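Local coordinates for amyloid-like protein 1 (Homo sapiens, PDB 3PMR) that probably binds heparin and contributes to cell adhesion, its helical E2 domain pairing with a second copy in a dimer mode shared with APP, at residues Q44-E47 with V48-W52; N71-F74 with Q75-Q79; D36-E39 with R40-Q44; Y151-V154 with A155-P159. One frame throughout, in Å; residues are numbered along the deposited sequence.

Contact 1 of 4, residues Q44-E47 with V48-W52; sequences QINE and VMREW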
loop_
_atom_site.group_PDB
_atom_site.type_symbol
_atom_site.label_atom_id
_atom_site.label_comp_id
_atom_site.label_asym_id
_atom_site.label_seq_id
_atom_site.Cartn_x
_atom_site.Cartn_y
_atom_site.Cartn_z
ATOM N N GLN B 44 -0.662 3.015 -21.071
ATOM C CA GLN B 44 0.514 2.810 -21.918
ATOM C C GLN B 44 0.752 1.321 -22.132
ATOM O O GLN B 44 1.051 0.888 -23.231
ATOM C CB GLN B 44 1.759 3.433 -21.281
ATOM C CG GLN B 44 1.754 4.946 -21.267
ATOM C CD GLN B 44 2.888 5.530 -20.428
ATOM O OE1 GLN B 44 3.799 4.818 -19.998
ATOM N NE2 GLN B 44 2.833 6.833 -20.199
ATOM N N ILE B 45 0.627 0.542 -21.069
ATOM C CA ILE B 45 0.814 -0.897 -21.166
ATOM C C ILE B 45 -0.225 -1.466 -22.123
ATOM O O ILE B 45 0.074 -2.309 -22.961
ATOM C CB ILE B 45 0.620 -1.592 -19.803
ATOM C CG1 ILE B 45 1.692 -1.122 -18.817
ATOM C CG2 ILE B 45 0.661 -3.100 -19.986
ATOM C CD1 ILE B 45 1.485 -1.604 -17.391
ATOM N N ASN B 46 -1.459 -1.011 -21.981
ATOM C CA ASN B 46 -2.500 -1.514 -22.835
ATOM C C ASN B 46 -2.203 -1.191 -24.306
ATOM O O ASN B 46 -2.325 -2.048 -25.158
ATOM C CB ASN B 46 -3.850 -0.948 -22.409
ATOM C CG ASN B 46 -5.001 -1.718 -23.015
ATOM O OD1 ASN B 46 -5.101 -2.938 -22.855
ATOM N ND2 ASN B 46 -5.864 -1.017 -23.729
ATOM N N GLU B 47 -1.789 0.037 -24.589
ATOM C CA GLU B 47 -1.473 0.441 -25.957
ATOM C C GLU B 47 -0.338 -0.411 -26.530
ATOM O O GLU B 47 -0.381 -0.812 -27.691
ATOM C CB GLU B 47 -1.104 1.927 -25.988
ATOM C CG GLU B 47 -0.561 2.442 -27.325
ATOM C CD GLU B 47 -1.412 2.027 -28.531
ATOM O OE1 GLU B 47 -2.659 2.108 -28.453
ATOM O OE2 GLU B 47 -0.835 1.628 -29.567
ATOM N N VAL B 48 0.673 -0.694 -25.717
ATOM C CA VAL B 48 1.780 -1.512 -26.185
ATOM C C VAL B 48 1.328 -2.945 -26.417
ATOM O O VAL B 48 1.738 -3.576 -27.389
ATOM C CB VAL B 48 2.948 -1.528 -25.181
ATOM C CG1 VAL B 48 4.003 -2.532 -25.630
ATOM C CG2 VAL B 48 3.560 -0.133 -25.074
ATOM N N MET B 49 0.485 -3.464 -25.528
ATOM C CA MET B 49 0.010 -4.841 -25.665
ATOM C C MET B 49 -0.841 -5.000 -26.920
ATOM O O MET B 49 -0.793 -6.031 -27.584
ATOM C CB MET B 49 -0.796 -5.259 -24.424
ATOM C CG MET B 49 0.060 -5.491 -23.157
ATOM S SD MET B 49 1.129 -6.960 -23.230
ATOM C CE MET B 49 2.054 -6.816 -21.676
ATOM N N ARG B 50 -1.611 -3.967 -27.234
ATOM C CA ARG B 50 -2.469 -3.973 -28.410
ATOM C C ARG B 50 -1.614 -3.991 -29.682
ATOM O O ARG B 50 -1.898 -4.731 -30.619
ATOM C CB ARG B 50 -3.360 -2.729 -28.382
ATOM C CG ARG B 50 -4.370 -2.623 -29.505
ATOM C CD ARG B 50 -5.166 -1.332 -29.355
ATOM N NE ARG B 50 -5.908 -1.302 -28.096
ATOM C CZ ARG B 50 -7.077 -1.907 -27.897
ATOM N NH1 ARG B 50 -7.655 -2.590 -28.878
ATOM N NH2 ARG B 50 -7.665 -1.837 -26.710
ATOM N N GLU B 51 -0.565 -3.170 -29.703
ATOM C CA GLU B 51 0.336 -3.098 -30.845
ATOM C C GLU B 51 1.020 -4.442 -31.008
ATOM O O GLU B 51 1.154 -4.957 -32.115
ATOM C CB GLU B 51 1.384 -2.005 -30.629
ATOM C CG GLU B 51 0.895 -0.604 -30.939
ATOM C CD GLU B 51 1.903 0.457 -30.550
ATOM O OE1 GLU B 51 3.105 0.128 -30.447
ATOM O OE2 GLU B 51 1.496 1.623 -30.354
ATOM N N TRP B 52 1.446 -5.011 -29.889
ATOM C CA TRP B 52 2.100 -6.311 -29.898
ATOM C C TRP B 52 1.180 -7.386 -30.499
ATOM O O TRP B 52 1.619 -8.195 -31.313
ATOM C CB TRP B 52 2.491 -6.687 -28.471
ATOM C CG TRP B 52 3.383 -7.870 -28.365
ATOM C CD1 TRP B 52 3.985 -8.548 -29.387
ATOM C CD2 TRP B 52 3.776 -8.524 -27.158
ATOM N NE1 TRP B 52 4.729 -9.593 -28.887
ATOM C CE2 TRP B 52 4.618 -9.599 -27.520
ATOM C CE3 TRP B 52 3.502 -8.303 -25.796
ATOM C CZ2 TRP B 52 5.182 -10.460 -26.571
ATOM C CZ3 TRP B 52 4.065 -9.160 -24.854
ATOM C CH2 TRP B 52 4.897 -10.225 -25.248
#

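Contact 2 of 4, residues N71-F74 with Q75-Q79; sequences NEHF and QSILQ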
loop_
_atom_site.group_PDB
_atom_site.type_symbol
_atom_site.label_atom_id
_atom_site.label_comp_id
_atom_site.label_asym_id
_atom_site.label_seq_id
_atom_site.Cartn_x
_atom_site.Cartn_y
_atom_site.Cartn_z
ATOM N N ASN B 71 9.711 -9.939 -31.980
ATOM C CA ASN B 71 9.494 -10.200 -30.553
ATOM C C ASN B 71 10.498 -9.389 -29.759
ATOM O O ASN B 71 10.212 -8.916 -28.662
ATOM C CB ASN B 71 9.685 -11.675 -30.242
ATOM C CG ASN B 71 9.090 -12.555 -31.296
ATOM O OD1 ASN B 71 7.905 -12.882 -31.261
ATOM N ND2 ASN B 71 9.910 -12.934 -32.266
ATOM N N GLU B 72 11.685 -9.253 -30.331
ATOM C CA GLU B 72 12.764 -8.497 -29.712
ATOM C C GLU B 72 12.289 -7.066 -29.508
ATOM O O GLU B 72 12.526 -6.459 -28.474
ATOM C CB GLU B 72 13.982 -8.505 -30.631
ATOM C CG GLU B 72 15.298 -8.664 -29.937
ATOM C CD GLU B 72 16.418 -8.910 -30.930
ATOM O OE1 GLU B 72 16.909 -7.925 -31.525
ATOM O OE2 GLU B 72 16.790 -10.089 -31.129
ATOM N N HIS B 73 11.599 -6.549 -30.512
ATOM C CA HIS B 73 11.087 -5.201 -30.481
ATOM C C HIS B 73 10.132 -4.909 -29.321
ATOM O O HIS B 73 10.280 -3.890 -28.640
ATOM C CB HIS B 73 10.395 -4.891 -31.805
ATOM C CG HIS B 73 9.772 -3.531 -31.861
ATOM N ND1 HIS B 73 8.412 -3.328 -31.751
ATOM C CD2 HIS B 73 10.317 -2.302 -32.028
ATOM C CE1 HIS B 73 8.148 -2.038 -31.853
ATOM N NE2 HIS B 73 9.288 -1.394 -32.021
ATOM N N PHE B 74 9.166 -5.794 -29.088
ATOM C CA PHE B 74 8.194 -5.586 -28.017
ATOM C C PHE B 74 8.738 -5.890 -26.628
ATOM O O PHE B 74 8.382 -5.215 -25.667
ATOM C CB PHE B 74 6.904 -6.384 -28.319
ATOM C CG PHE B 74 6.099 -5.778 -29.442
ATOM C CD1 PHE B 74 5.419 -4.577 -29.250
ATOM C CD2 PHE B 74 6.107 -6.346 -30.717
ATOM C CE1 PHE B 74 4.787 -3.943 -30.310
ATOM C CE2 PHE B 74 5.475 -5.717 -31.792
ATOM C CZ PHE B 74 4.807 -4.513 -31.585
ATOM N N GLN B 75 9.602 -6.897 -26.523
ATOM C CA GLN B 75 10.198 -7.240 -25.230
ATOM C C GLN B 75 10.998 -6.045 -24.762
ATOM O O GLN B 75 11.016 -5.702 -23.580
ATOM C CB GLN B 75 11.153 -8.430 -25.351
ATOM C CG GLN B 75 10.463 -9.773 -25.616
ATOM C CD GLN B 75 9.480 -10.157 -24.506
ATOM O OE1 GLN B 75 9.754 -9.922 -23.331
ATOM N NE2 GLN B 75 8.341 -10.769 -24.873
ATOM N N SER B 76 11.686 -5.427 -25.711
ATOM C CA SER B 76 12.485 -4.277 -25.390
ATOM C C SER B 76 11.667 -3.080 -24.979
ATOM O O SER B 76 12.064 -2.341 -24.079
ATOM C CB SER B 76 13.355 -3.878 -26.560
ATOM O OG SER B 76 14.011 -2.668 -26.235
ATOM N N ILE B 77 10.552 -2.852 -25.664
ATOM C CA ILE B 77 9.707 -1.717 -25.317
ATOM C C ILE B 77 9.146 -1.919 -23.916
ATOM O O ILE B 77 9.056 -0.977 -23.137
ATOM C CB ILE B 77 8.532 -1.554 -26.298
ATOM C CG1 ILE B 77 9.041 -1.025 -27.642
ATOM C CG2 ILE B 77 7.506 -0.585 -25.731
ATOM C CD1 ILE B 77 7.944 -0.883 -28.690
ATOM N N LEU B 78 8.775 -3.153 -23.594
ATOM C CA LEU B 78 8.224 -3.443 -22.276
ATOM C C LEU B 78 9.310 -3.340 -21.200
ATOM O O LEU B 78 9.022 -3.036 -20.049
ATOM C CB LEU B 78 7.592 -4.833 -22.251
ATOM C CG LEU B 78 6.261 -4.981 -23.008
ATOM C CD1 LEU B 78 5.873 -6.462 -23.053
ATOM C CD2 LEU B 78 5.175 -4.150 -22.340
ATOM N N GLN B 79 10.554 -3.596 -21.583
ATOM C CA GLN B 79 11.679 -3.498 -20.657
ATOM C C GLN B 79 11.819 -2.026 -20.273
ATOM O O GLN B 79 11.938 -1.681 -19.101
ATOM C CB GLN B 79 12.969 -3.962 -21.338
ATOM C CG GLN B 79 14.221 -3.710 -20.520
ATOM C CD GLN B 79 14.642 -4.924 -19.737
ATOM O OE1 GLN B 79 15.206 -5.866 -20.293
ATOM N NE2 GLN B 79 14.356 -4.921 -18.441
#

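Contact 3 of 4, residues D36-E39 with R40-Q44; sequences DLEE and RRMRQ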
loop_
_atom_site.group_PDB
_atom_site.type_symbol
_atom_site.label_atom_id
_atom_site.label_comp_id
_atom_site.label_asym_id
_atom_site.label_seq_id
_atom_site.Cartn_x
_atom_site.Cartn_y
_atom_site.Cartn_z
ATOM N N ASP B 36 -2.929 8.709 -10.248
ATOM C CA ASP B 36 -2.755 9.303 -11.573
ATOM C C ASP B 36 -1.705 8.529 -12.371
ATOM O O ASP B 36 -1.908 8.225 -13.545
ATOM C CB ASP B 36 -2.307 10.763 -11.477
ATOM C CG ASP B 36 -3.423 11.696 -11.025
ATOM O OD1 ASP B 36 -4.591 11.474 -11.416
ATOM O OD2 ASP B 36 -3.127 12.667 -10.294
ATOM N N LEU B 37 -0.583 8.214 -11.737
ATOM C CA LEU B 37 0.484 7.485 -12.416
ATOM C C LEU B 37 0.119 6.032 -12.697
ATOM O O LEU B 37 0.585 5.450 -13.680
ATOM C CB LEU B 37 1.772 7.537 -11.595
ATOM C CG LEU B 37 2.420 8.923 -11.486
ATOM C CD1 LEU B 37 3.700 8.821 -10.663
ATOM C CD2 LEU B 37 2.725 9.458 -12.876
ATOM N N GLU B 38 -0.701 5.449 -11.824
ATOM C CA GLU B 38 -1.151 4.070 -11.986
ATOM C C GLU B 38 -1.961 3.982 -13.277
ATOM O O GLU B 38 -1.742 3.106 -14.116
ATOM C CB GLU B 38 -2.042 3.671 -10.799
ATOM C CG GLU B 38 -2.685 2.290 -10.923
ATOM C CD GLU B 38 -3.608 1.963 -9.755
ATOM O OE1 GLU B 38 -3.110 1.885 -8.612
ATOM O OE2 GLU B 38 -4.826 1.787 -9.974
ATOM N N GLU B 39 -2.900 4.910 -13.408
ATOM C CA GLU B 39 -3.792 5.004 -14.562
ATOM C C GLU B 39 -3.049 5.314 -15.852
ATOM O O GLU B 39 -3.326 4.732 -16.905
ATOM C CB GLU B 39 -4.843 6.094 -14.315
ATOM C CG GLU B 39 -5.862 5.748 -13.244
ATOM C CD GLU B 39 -6.746 6.926 -12.869
ATOM O OE1 GLU B 39 -7.780 6.706 -12.199
ATOM O OE2 GLU B 39 -6.402 8.073 -13.236
ATOM N N ARG B 40 -2.107 6.243 -15.770
ATOM C CA ARG B 40 -1.325 6.634 -16.934
ATOM C C ARG B 40 -0.533 5.437 -17.469
ATOM O O ARG B 40 -0.504 5.171 -18.668
ATOM C CB ARG B 40 -0.372 7.769 -16.546
ATOM C CG ARG B 40 0.476 8.313 -17.689
ATOM C CD ARG B 40 1.413 9.408 -17.187
ATOM N NE ARG B 40 0.677 10.548 -16.647
ATOM C CZ ARG B 40 1.247 11.570 -16.013
ATOM N NH1 ARG B 40 2.566 11.596 -15.837
ATOM N NH2 ARG B 40 0.501 12.570 -15.553
ATOM N N ARG B 41 0.100 4.704 -16.562
ATOM C CA ARG B 41 0.897 3.558 -16.956
ATOM C C ARG B 41 0.042 2.394 -17.457
ATOM O O ARG B 41 0.440 1.678 -18.377
ATOM C CB ARG B 41 1.791 3.127 -15.791
ATOM C CG ARG B 41 2.791 4.215 -15.368
ATOM C CD ARG B 41 3.640 4.693 -16.555
ATOM N NE ARG B 41 4.717 5.586 -16.132
ATOM C CZ ARG B 41 5.790 5.864 -16.867
ATOM N NH1 ARG B 41 5.934 5.321 -18.070
ATOM N NH2 ARG B 41 6.728 6.674 -16.390
ATOM N N MET B 42 -1.126 2.202 -16.854
ATOM C CA MET B 42 -2.026 1.143 -17.294
ATOM C C MET B 42 -2.409 1.371 -18.766
ATOM O O MET B 42 -2.429 0.427 -19.548
ATOM C CB MET B 42 -3.275 1.102 -16.398
ATOM C CG MET B 42 -3.026 0.400 -15.062
ATOM S SD MET B 42 -4.387 0.603 -13.900
ATOM C CE MET B 42 -5.716 -0.195 -14.828
ATOM N N ARG B 43 -2.690 2.618 -19.143
ATOM C CA ARG B 43 -3.036 2.945 -20.537
ATOM C C ARG B 43 -1.877 2.701 -21.504
ATOM O O ARG B 43 -2.087 2.267 -22.639
ATOM C CB ARG B 43 -3.451 4.408 -20.686
ATOM C CG ARG B 43 -4.722 4.798 -19.984
ATOM C CD ARG B 43 -5.232 6.117 -20.538
ATOM N NE ARG B 43 -6.071 6.817 -19.572
ATOM C CZ ARG B 43 -5.597 7.504 -18.536
ATOM N NH1 ARG B 43 -4.287 7.589 -18.335
ATOM N NH2 ARG B 43 -6.432 8.099 -17.696
ATOM N N GLN B 44 -0.662 3.015 -21.071
ATOM C CA GLN B 44 0.514 2.810 -21.918
ATOM C C GLN B 44 0.752 1.321 -22.132
ATOM O O GLN B 44 1.051 0.888 -23.231
ATOM C CB GLN B 44 1.759 3.433 -21.281
ATOM C CG GLN B 44 1.754 4.946 -21.267
ATOM C CD GLN B 44 2.888 5.530 -20.428
ATOM O OE1 GLN B 44 3.799 4.818 -19.998
ATOM N NE2 GLN B 44 2.833 6.833 -20.199
HETATM O O HOH W 1 -6.277 9.695 -15.371
#

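Contact 4 of 4, residues Y151-V154 with A155-P159; sequences YQHV and AAVDP. With PO4 (phosphate ion), chain D.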
loop_
_atom_site.group_PDB
_atom_site.type_symbol
_atom_site.label_atom_id
_atom_site.label_comp_id
_atom_site.label_asym_id
_atom_site.label_seq_id
_atom_site.Cartn_x
_atom_site.Cartn_y
_atom_site.Cartn_z
ATOM N N TYR B 151 9.956 -0.297 10.080
ATOM C CA TYR B 151 10.629 -1.571 10.288
ATOM C C TYR B 151 9.647 -2.718 9.991
ATOM O O TYR B 151 9.968 -3.674 9.285
ATOM C CB TYR B 151 11.112 -1.626 11.741
ATOM C CG TYR B 151 11.790 -2.903 12.150
ATOM C CD1 TYR B 151 12.809 -3.464 11.374
ATOM C CD2 TYR B 151 11.425 -3.546 13.326
ATOM C CE1 TYR B 151 13.441 -4.639 11.769
ATOM C CE2 TYR B 151 12.042 -4.712 13.726
ATOM C CZ TYR B 151 13.043 -5.255 12.948
ATOM O OH TYR B 151 13.602 -6.437 13.348
ATOM N N GLN B 152 8.449 -2.592 10.537
ATOM C CA GLN B 152 7.396 -3.576 10.357
ATOM C C GLN B 152 7.088 -3.774 8.871
ATOM O O GLN B 152 6.902 -4.901 8.412
ATOM C CB GLN B 152 6.140 -3.122 11.111
ATOM C CG GLN B 152 4.901 -3.957 10.827
ATOM C CD GLN B 152 4.161 -3.502 9.586
ATOM O OE1 GLN B 152 3.424 -4.278 8.973
ATOM N NE2 GLN B 152 4.348 -2.244 9.206
ATOM N N HIS B 153 7.049 -2.674 8.126
ATOM C CA HIS B 153 6.772 -2.720 6.696
ATOM C C HIS B 153 7.886 -3.428 5.929
ATOM O O HIS B 153 7.620 -4.238 5.039
ATOM C CB HIS B 153 6.603 -1.306 6.136
ATOM C CG HIS B 153 6.482 -1.268 4.645
ATOM N ND1 HIS B 153 5.321 -1.608 3.984
ATOM C CD2 HIS B 153 7.399 -1.006 3.683
ATOM C CE1 HIS B 153 5.529 -1.560 2.680
ATOM N NE2 HIS B 153 6.782 -1.198 2.471
ATOM N N VAL B 154 9.137 -3.112 6.267
ATOM C CA VAL B 154 10.278 -3.729 5.600
ATOM C C VAL B 154 10.315 -5.244 5.896
ATOM O O VAL B 154 10.551 -6.053 4.997
ATOM C CB VAL B 154 11.621 -3.039 6.040
ATOM C CG1 VAL B 154 12.821 -3.826 5.540
ATOM C CG2 VAL B 154 11.685 -1.606 5.467
ATOM N N ALA B 155 10.054 -5.622 7.145
ATOM C CA ALA B 155 10.059 -7.029 7.524
ATOM C C ALA B 155 8.944 -7.774 6.786
ATOM O O ALA B 155 9.131 -8.901 6.325
ATOM C CB ALA B 155 9.879 -7.168 9.033
ATOM N N ALA B 156 7.793 -7.127 6.659
ATOM C CA ALA B 156 6.656 -7.717 5.973
ATOM C C ALA B 156 6.909 -7.972 4.485
ATOM O O ALA B 156 6.389 -8.945 3.930
ATOM C CB ALA B 156 5.425 -6.822 6.139
ATOM N N VAL B 157 7.710 -7.128 3.840
ATOM C CA VAL B 157 7.953 -7.297 2.411
ATOM C C VAL B 157 9.392 -7.534 1.950
ATOM O O VAL B 157 9.612 -7.826 0.776
ATOM C CB VAL B 157 7.403 -6.082 1.616
ATOM C CG1 VAL B 157 5.953 -5.817 1.991
ATOM C CG2 VAL B 157 8.254 -4.850 1.883
ATOM N N ASP B 158 10.364 -7.433 2.855
ATOM C CA ASP B 158 11.782 -7.606 2.494
ATOM C C ASP B 158 12.617 -7.978 3.733
ATOM O O ASP B 158 13.103 -7.098 4.447
ATOM C CB ASP B 158 12.292 -6.293 1.887
ATOM C CG ASP B 158 13.633 -6.439 1.196
ATOM O OD1 ASP B 158 14.211 -7.546 1.227
ATOM O OD2 ASP B 158 14.108 -5.436 0.622
ATOM N N PRO B 159 12.836 -9.286 3.971
ATOM C CA PRO B 159 13.591 -9.830 5.110
ATOM C C PRO B 159 15.074 -9.478 5.267
ATOM O O PRO B 159 15.535 -9.224 6.384
ATOM C CB PRO B 159 13.389 -11.344 4.968
ATOM C CG PRO B 159 12.216 -11.481 3.985
ATOM C CD PRO B 159 12.513 -10.371 3.035
HETATM P P PO4 D . 2.330 -1.648 6.109
HETATM O O1 PO4 D . 3.151 -2.751 5.545
HETATM O O2 PO4 D . 3.176 -0.797 6.996
HETATM O O3 PO4 D . 1.784 -0.818 5.001
HETATM O O4 PO4 D . 1.209 -2.225 6.893
#

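Contact 1 of 4, residues Q44-E47 with V48-W52
Glu-47 sends CG anti to its backbone N (chi1 172°) and then bends at the next bond, which brings its acid near that of Glu-51. In Glu-51, CG instead stands beside the backbone N (chi1 -81°) and an extended chain reaches back one turn. The two carboxylates meet with their planes 57° apart, and OE2 of Glu-47 lies 2.5 Å from OE2 of Glu-51. Oxygens this close suggest that one acid probably retains a proton, although both residues touch crystal neighbours. With an alanine in place of Glu-51, the Glu-47 carboxylate would probably be left without its close oxygen partner and be freer to turn. Around the helix, Ile-45 and Met-49 lie side by side and point the same way, CG2 of Ile-45 4.0 Å from CG of Met-49; they pack on Tyr-151 and Leu-173 of the second subunit, respectively. Val-48 packs on Leu-78 of helix 64-119, while its CG2 lies 3.3 Å from Gln-44 O. Regular i to i+4 bonds, such as Met-49 N to Ile-45 O at 2.8 Å, lie beneath. The pattern is an amphipathic alpha-helix, polar on one side and apolar where it meets other helices of the E2 dimer.

Contact 2 of 4, residues N71-F74 with Q75-Q79
His-73 and Ile-77, one helical turn apart, meet at a slant: CG1 of Ile-77 sits over one face of the imidazole, and CD1 lies 3.4 Å from CE1 of His-73. CG1 stands anti to the Ile-77 carbonyl carbon (chi1 -73°), beside the backbone N, so the branch runs back toward the preceding turn and the methyl reaches the ring. The same imidazole turns its ND1 to its neighbour Phe-74, placing that atom 3.7 Å above the centre of the phenyl ring, while Phe-74 CD2 lies at the imidazole edge, in its plane. The His-73/Ile-77 pair is i to i+4 packing along an alpha-helix, here part of the long helix 64-119 of the E2 domain, and its inner side meets helix 26-56, where Phe-74 stacks on Trp-52. In Gln-75, CG stands beside the backbone N and thereby rests 3.2 Å from Asn-71 O, the oxygen that also takes the Gln-75 N-H at 3.0 Å; the amide OE1 is hydrogen-bonded to Arg-166 of the second subunit. Leu-78 lays CG 3.4 Å from Phe-74 O and packs on Tyr-151 of the second subunit.

Contact 3 of 4, residues D36-E39 with R40-Q44
Arg-40 lies alongside Leu-37, whose CD2 rests over one face of the guanidinium, 3.7 Å from NH1 of Arg-40. It is the first of several i to i+3 and i to i+4 contacts along helix 26-56, an alpha-helix of the all-helical E2 domain. Next comes Arg-41, with CG beside its backbone N and a further bend at chi2 (-55°) that carries the guanidinium across to helix 64-119. There its NE forms a salt bridge with Glu-88, and NH1 is hydrogen-bonded to Gln-84. This buried charge is therefore met by an acid and by amide oxygens, and is probably well compensated. Met-42 runs beside Glu-38 and points the same way, SD 3.8 Å from CG of Glu-38. Both side chains face the second subunit, where Arg-149 forms a salt bridge with Glu-38 OE2 and also packs on the methionine. Arg-43 comes back over the preceding turn, yet its NH2 stays 4.5 Å from OE2 of Glu-39, beyond a direct salt bridge. A water bridges them: it donates to Glu-39 OE2 at 2.7 Å and accepts from Arg-43 NH2 at 2.8 Å, lying at the edge of the guanidinium in its plane. At Gln-44 the amide turns back to Arg-41, and OE1 accepts a hydrogen bond from its NH1 at 2.9 Å on a lone pair in the amide plane, though 29° out of the guanidinium plane.

Contact 4 of 4, residues Y151-V154 with A155-P159
The backbone bonds run from Ala-155 N to Tyr-151 O through to Asp-158 N, which lies 2.6 Å from Val-154 O, an oxygen that also takes a weak bond from Val-157 N, and Asp-158 then leaves helical geometry at the N-cap position of helix 159-187, joining the two helices without a capping bond from its side chain. On the last turn, CG2 of Val-157 lies over one face of the His-153 ring, 4.0 Å from NE2 of His-153. The imidazole projects with CG anti to the backbone N (chi1 173°), and its ND1 donates in the ring plane to O1 of a phosphate ion at 2.9 Å. Beside it, Gln-152 donates from NE2 to phosphate O2 at 2.9 Å in a nearly straight bond of 165°, while the same amide nitrogen also bonds to Arg-149 O. A leucine in place of Gln-152 is likely to leave phosphate O2 without this donor and the Arg-149 carbonyl without its side-chain partner. Arg-89 of the second subunit also hydrogen-bonds the ion, and Tyr-151 OH bonds to Glu-82 of that subunit. The phosphate probably came from the crystallisation liquor, but an anion held by donors from both chains is consistent with a site where sulfate groups of heparin could bind at the dimer interface.

In the fold
Along the chain the order is contact 3, contact 1, contact 2, contact 4. Contacts 3 and 1 are successive turns of helix 26-56, sharing Gln-44, with centres about 12 Å apart. Contact 2 lies on the following helix, 64-119, which packs against the first; its centre is about 11 Å from that of contact 1, and the two touch through Trp-52 with Phe-74, Gln-75 and Leu-78. Contact 4, at the end of helix 126-157, stands apart, its centre about 27 to 34 Å from the others. All four nevertheless reach the second subunit: Tyr-151 of contact 4 packs on Ile-45 of the partner chain. Parts that lie far apart within one chain thus meet across the two chains of the dimer.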